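Local structure of probable aromatic acid decarboxylase (Aquifex aeolicus, 2EJB) at residues Q160-D163 against D164-F168; K172-V176 against L177-H181. The protein probably acts as a flavin prenyltransferase, joining a dimethylallyl group from dimethylallyl monophosphate to FMN to make the prenylated cofactor used by UbiD decarboxylases. One frame throughout, in Å; residues are numbered along the deposited sequence.

Interaction 1 of 2, residues Q160-D163 against D164-F168; sequences QSID and DMINF
Ile166 N donates to Ile162 O at 3.0 Å and Asn167 N to Asp163 O at 3.1 Å, the first regular turn of helix 162-176, and Asp164 folds back from it on Gln160 and Ser161, where the chain enters the helix. Ser161 is the N-cap, and with Asp164 it forms a capping box. Its OG, placed between the backbone N and the carbonyl carbon (chi1 69°), accepts from Asp164 N at 3.2 Å. The return bond of the box, Ser161 N to Asp164 OD2, is weak (3.3 Å); the same OD2 also takes Gln160 N at 2.8 Å on its anti lone pair, in a nearly straight bond, 163° at the hydrogen. Without the carboxylate, as with an alanine at Asp164, the amides of Gln160 and Ser161 would probably both lose this acceptor and the turn before the helix would be freer to move. On the apolar side, Ile162 CG2 lies 4.1 Å from Ile166 CD1, one turn on, and the methyl CE of Met165 comes within 4.0 Å of Ile162 CA. Ile166 continues onto Ile15 and Tyr16 of helix 14-26, while Met165 packs on Met165 of the second subunit. The carboxylate of Asp164 thus binds amides at the positive end of the helix dipole, where its charge is likely to be stabilised, although Asp163 OD2 stands only 4.3 Å from its OD1.

Interaction 2 of 2, residues K172-V176 against L177-H181; sequences KLLDV and LRIEH
Leu174 O receives Ile179 N at 3.1 Å, and Asp175 O receives Arg178 N at 3.0 Å: together they make the Schellman motif that ends helix 162-176, with Arg178 as its C-prime residue at positive phi (60°). Both amides come from above the plane of the carbonyl they meet. The side chain of Arg178, bent at chi2 (53°), curls back so that NH1 makes weak bonds to two carbonyls at the end of the helix, Asp175 O and Val176 O, each 3.2 Å away.

A second polar group centres on Asp175. Its OD1 accepts from His181 NE2 at 2.7 Å; the imidazole nitrogen approaches from above the carboxylate plane, while OD1 sits at the ring edge, 24° out of the ring plane. The same oxygen takes a bond from a water, 2.6 Å off, which also donates to Ile179 O, bridging the helix to the loop that follows.

Apolar contacts fill the inner side. Leu174 CB touches His181 CD2 at 3.5 Å, and Leu174 CD2 meets Ile179 CD1 at 3.9 Å. Leu174 continues onto Leu20, Val23 and Leu24 of helix 14-26, and Leu173 and Leu177 pack on strands 82-90 and 121-125. Lys172, predicted to bind dimethylallyl phosphate, gives NZ to Ala128 O of the second subunit.

With OD1 gripped by both the imidazole and the water, the rotation of the carboxylate is probably restrained, and the guanidinium of Arg178 probably offsets the negative end of the helix dipole.

Interactions 1 and 2 cap opposite ends of the same helix, 162-176, with centres about 17 Å apart. At 160-168 an acidic side chain binds amides at the N-terminal end of the helix; at 172-181 a guanidinium meets carbonyls at its C-terminal end, so the chemistry is reversed to suit each end. Both are partly buried, but their apolar sides differ: interaction 1 lies farther from the centre of the chain, between helix 14-26 and the second subunit, whereas interaction 2 packs its leucines against helix 14-26 and the parallel sheet. A bridging water belongs to the second contact. Each also touches the second subunit, so the helix borders the dimer interface at both ends.

Interaction 1 of 2, residues Q160-D163 against D164-F168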
loop_
_atom_site.group_PDB
_atom_site.type_symbol
_atom_site.label_atom_id
_atom_site.label_comp_id
_atom_site.label_asym_id
_atom_site.label_seq_id
_atom_site.Cartn_x
_atom_site.Cartn_y
_atom_site.Cartn_z
ATOM N N GLN A 160 -5.124 -5.631 16.891
ATOM C CA GLN A 160 -5.409 -7.005 17.298
ATOM C C GLN A 160 -6.290 -7.727 16.286
ATOM O O GLN A 160 -6.150 -8.930 16.077
ATOM C CB GLN A 160 -6.079 -7.041 18.677
ATOM C CG GLN A 160 -6.986 -8.249 18.883
ATOM C CD GLN A 160 -8.463 -7.882 18.831
ATOM O OE1 GLN A 160 -8.841 -6.860 18.250
ATOM N NE2 GLN A 160 -9.306 -8.720 19.429
ATOM N N SER A 161 -7.195 -6.992 15.652
ATOM C CA SER A 161 -8.086 -7.595 14.670
ATOM C C SER A 161 -7.986 -6.910 13.319
ATOM O O SER A 161 -7.367 -5.853 13.185
ATOM C CB SER A 161 -9.535 -7.524 15.154
ATOM O OG SER A 161 -10.003 -6.187 15.146
ATOM N N ILE A 162 -8.602 -7.527 12.320
ATOM C CA ILE A 162 -8.606 -6.975 10.978
ATOM C C ILE A 162 -9.375 -5.669 11.058
ATOM O O ILE A 162 -9.143 -4.741 10.286
ATOM C CB ILE A 162 -9.303 -7.931 9.991
ATOM C CG1 ILE A 162 -8.497 -9.231 9.888
ATOM C CG2 ILE A 162 -9.452 -7.263 8.628
ATOM C CD1 ILE A 162 -9.055 -10.245 8.907
ATOM N N ASP A 163 -10.285 -5.614 12.022
ATOM C CA ASP A 163 -11.113 -4.444 12.250
ATOM C C ASP A 163 -10.242 -3.265 12.672
ATOM O O ASP A 163 -10.504 -2.121 12.297
ATOM C CB ASP A 163 -12.136 -4.747 13.345
ATOM C CG ASP A 163 -13.123 -3.622 13.544
ATOM O OD1 ASP A 163 -13.955 -3.400 12.640
ATOM O OD2 ASP A 163 -13.063 -2.958 14.601
ATOM N N ASP A 164 -9.207 -3.549 13.457
ATOM C CA ASP A 164 -8.302 -2.503 13.917
ATOM C C ASP A 164 -7.510 -1.913 12.758
ATOM O O ASP A 164 -7.149 -0.741 12.784
ATOM C CB ASP A 164 -7.336 -3.045 14.975
ATOM C CG ASP A 164 -8.023 -3.348 16.294
ATOM O OD1 ASP A 164 -9.164 -2.886 16.485
ATOM O OD2 ASP A 164 -7.412 -4.034 17.141
ATOM N N MET A 165 -7.234 -2.727 11.745
ATOM C CA MET A 165 -6.489 -2.247 10.589
ATOM C C MET A 165 -7.390 -1.454 9.645
ATOM O O MET A 165 -6.953 -0.487 9.020
ATOM C CB MET A 165 -5.839 -3.418 9.855
ATOM C CG MET A 165 -4.690 -4.049 10.638
ATOM S SD MET A 165 -3.768 -5.264 9.685
ATOM C CE MET A 165 -4.782 -6.705 9.937
ATOM N N ILE A 166 -8.651 -1.864 9.548
ATOM C CA ILE A 166 -9.612 -1.168 8.701
ATOM C C ILE A 166 -9.834 0.243 9.247
ATOM O O ILE A 166 -9.874 1.214 8.495
ATOM C CB ILE A 166 -10.966 -1.899 8.677
ATOM C CG1 ILE A 166 -10.789 -3.308 8.105
ATOM C CG2 ILE A 166 -11.965 -1.111 7.847
ATOM C CD1 ILE A 166 -12.054 -4.143 8.122
ATOM N N ASN A 167 -9.979 0.348 10.564
ATOM C CA ASN A 167 -10.192 1.639 11.203
ATOM C C ASN A 167 -8.982 2.541 11.027
ATOM O O ASN A 167 -9.120 3.757 10.899
ATOM C CB ASN A 167 -10.500 1.447 12.692
ATOM C CG ASN A 167 -11.933 1.012 12.939
ATOM O OD1 ASN A 167 -12.565 0.400 12.080
ATOM N ND2 ASN A 167 -12.447 1.317 14.123
ATOM N N PHE A 168 -7.793 1.946 11.030
ATOM C CA PHE A 168 -6.569 2.722 10.847
ATOM C C PHE A 168 -6.612 3.413 9.490
ATOM O O PHE A 168 -6.433 4.628 9.387
ATOM C CB PHE A 168 -5.328 1.826 10.901
ATOM C CG PHE A 168 -4.067 2.529 10.476
ATOM C CD1 PHE A 168 -3.392 3.373 11.353
ATOM C CD2 PHE A 168 -3.592 2.403 9.173
ATOM C CE1 PHE A 168 -2.266 4.091 10.935
ATOM C CE2 PHE A 168 -2.470 3.116 8.745
ATOM C CZ PHE A 168 -1.806 3.963 9.630
#

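Interaction 2 of 2, residues K172-V176 against L177-H181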
loop_
_atom_site.group_PDB
_atom_site.type_symbol
_atom_site.label_atom_id
_atom_site.label_comp_id
_atom_site.label_asym_id
_atom_site.label_seq_id
_atom_site.Cartn_x
_atom_site.Cartn_y
_atom_site.Cartn_z
ATOM N N LYS A 172 -7.028 7.386 8.426
ATOM C CA LYS A 172 -6.077 8.077 7.568
ATOM C C LYS A 172 -6.838 8.850 6.497
ATOM O O LYS A 172 -6.498 9.985 6.173
ATOM C CB LYS A 172 -5.128 7.071 6.907
ATOM C CG LYS A 172 -3.807 6.882 7.637
ATOM C CD LYS A 172 -2.954 8.137 7.503
ATOM C CE LYS A 172 -1.569 7.949 8.090
ATOM N NZ LYS A 172 -0.743 9.185 7.954
ATOM N N LEU A 173 -7.875 8.221 5.954
ATOM C CA LEU A 173 -8.684 8.850 4.918
ATOM C C LEU A 173 -9.398 10.086 5.438
ATOM O O LEU A 173 -9.499 11.091 4.738
ATOM C CB LEU A 173 -9.693 7.848 4.374
ATOM C CG LEU A 173 -9.040 6.757 3.526
ATOM C CD1 LEU A 173 -10.012 5.603 3.317
ATOM C CD2 LEU A 173 -8.597 7.361 2.190
ATOM N N LEU A 174 -9.898 10.010 6.664
ATOM C CA LEU A 174 -10.587 11.146 7.250
ATOM C C LEU A 174 -9.601 12.267 7.563
ATOM O O LEU A 174 -9.917 13.438 7.378
ATOM C CB LEU A 174 -11.353 10.717 8.507
ATOM C CG LEU A 174 -12.623 9.912 8.182
ATOM C CD1 LEU A 174 -13.166 9.268 9.444
ATOM C CD2 LEU A 174 -13.666 10.809 7.528
ATOM N N ASP A 175 -8.402 11.914 8.022
ATOM C CA ASP A 175 -7.395 12.924 8.329
ATOM C C ASP A 175 -7.022 13.713 7.081
ATOM O O ASP A 175 -6.674 14.890 7.167
ATOM C CB ASP A 175 -6.129 12.289 8.911
ATOM C CG ASP A 175 -6.340 11.732 10.302
ATOM O OD1 ASP A 175 -7.299 12.165 10.979
ATOM O OD2 ASP A 175 -5.534 10.874 10.724
ATOM N N VAL A 176 -7.081 13.062 5.921
ATOM C CA VAL A 176 -6.747 13.736 4.677
ATOM C C VAL A 176 -7.620 14.977 4.500
ATOM O O VAL A 176 -7.150 16.018 4.039
ATOM C CB VAL A 176 -6.938 12.812 3.456
ATOM C CG1 VAL A 176 -6.737 13.603 2.166
ATOM C CG2 VAL A 176 -5.949 11.658 3.520
ATOM N N LEU A 177 -8.890 14.880 4.872
ATOM C CA LEU A 177 -9.778 16.022 4.723
ATOM C C LEU A 177 -10.027 16.770 6.031
ATOM O O LEU A 177 -10.952 17.577 6.129
ATOM C CB LEU A 177 -11.092 15.567 4.083
ATOM C CG LEU A 177 -11.159 15.652 2.549
ATOM C CD1 LEU A 177 -9.823 15.326 1.897
ATOM C CD2 LEU A 177 -12.243 14.707 2.067
ATOM N N ARG A 178 -9.185 16.508 7.028
ATOM C CA ARG A 178 -9.288 17.164 8.330
ATOM C C ARG A 178 -10.604 16.938 9.061
ATOM O O ARG A 178 -11.042 17.792 9.828
ATOM C CB ARG A 178 -9.056 18.671 8.182
ATOM C CG ARG A 178 -7.596 19.094 8.172
ATOM C CD ARG A 178 -6.792 18.334 7.141
ATOM N NE ARG A 178 -5.405 18.789 7.078
ATOM C CZ ARG A 178 -4.441 18.141 6.430
ATOM N NH1 ARG A 178 -4.716 17.008 5.794
ATOM N NH2 ARG A 178 -3.205 18.625 6.416
ATOM N N ILE A 179 -11.243 15.801 8.826
ATOM C CA ILE A 179 -12.497 15.512 9.509
ATOM C C ILE A 179 -12.173 14.861 10.851
ATOM O O ILE A 179 -11.547 13.803 10.897
ATOM C CB ILE A 179 -13.382 14.566 8.673
ATOM C CG1 ILE A 179 -13.778 15.251 7.361
ATOM C CG2 ILE A 179 -14.622 14.177 9.465
ATOM C CD1 ILE A 179 -14.670 14.408 6.471
ATOM N N GLU A 180 -12.586 15.506 11.941
ATOM C CA GLU A 180 -12.329 14.997 13.288
ATOM C C GLU A 180 -13.023 13.657 13.512
ATOM O O GLU A 180 -14.167 13.463 13.091
ATOM C CB GLU A 180 -12.805 16.010 14.343
ATOM C CG GLU A 180 -14.311 16.309 14.327
ATOM C CD GLU A 180 -14.766 17.196 15.484
ATOM O OE1 GLU A 180 -14.288 18.345 15.583
ATOM O OE2 GLU A 180 -15.604 16.744 16.293
ATOM N N HIS A 181 -12.329 12.739 14.187
ATOM C CA HIS A 181 -12.865 11.407 14.463
ATOM C C HIS A 181 -12.231 10.767 15.705
ATOM O O HIS A 181 -11.295 11.322 16.286
ATOM C CB HIS A 181 -12.645 10.513 13.245
ATOM C CG HIS A 181 -11.207 10.375 12.860
ATOM N ND1 HIS A 181 -10.322 9.600 13.569
ATOM C CD2 HIS A 181 -10.493 10.944 11.856
ATOM C CE1 HIS A 181 -9.119 9.692 13.024
ATOM N NE2 HIS A 181 -9.201 10.504 11.984
HETATM O O HOH W 1 -8.701 14.280 11.451
#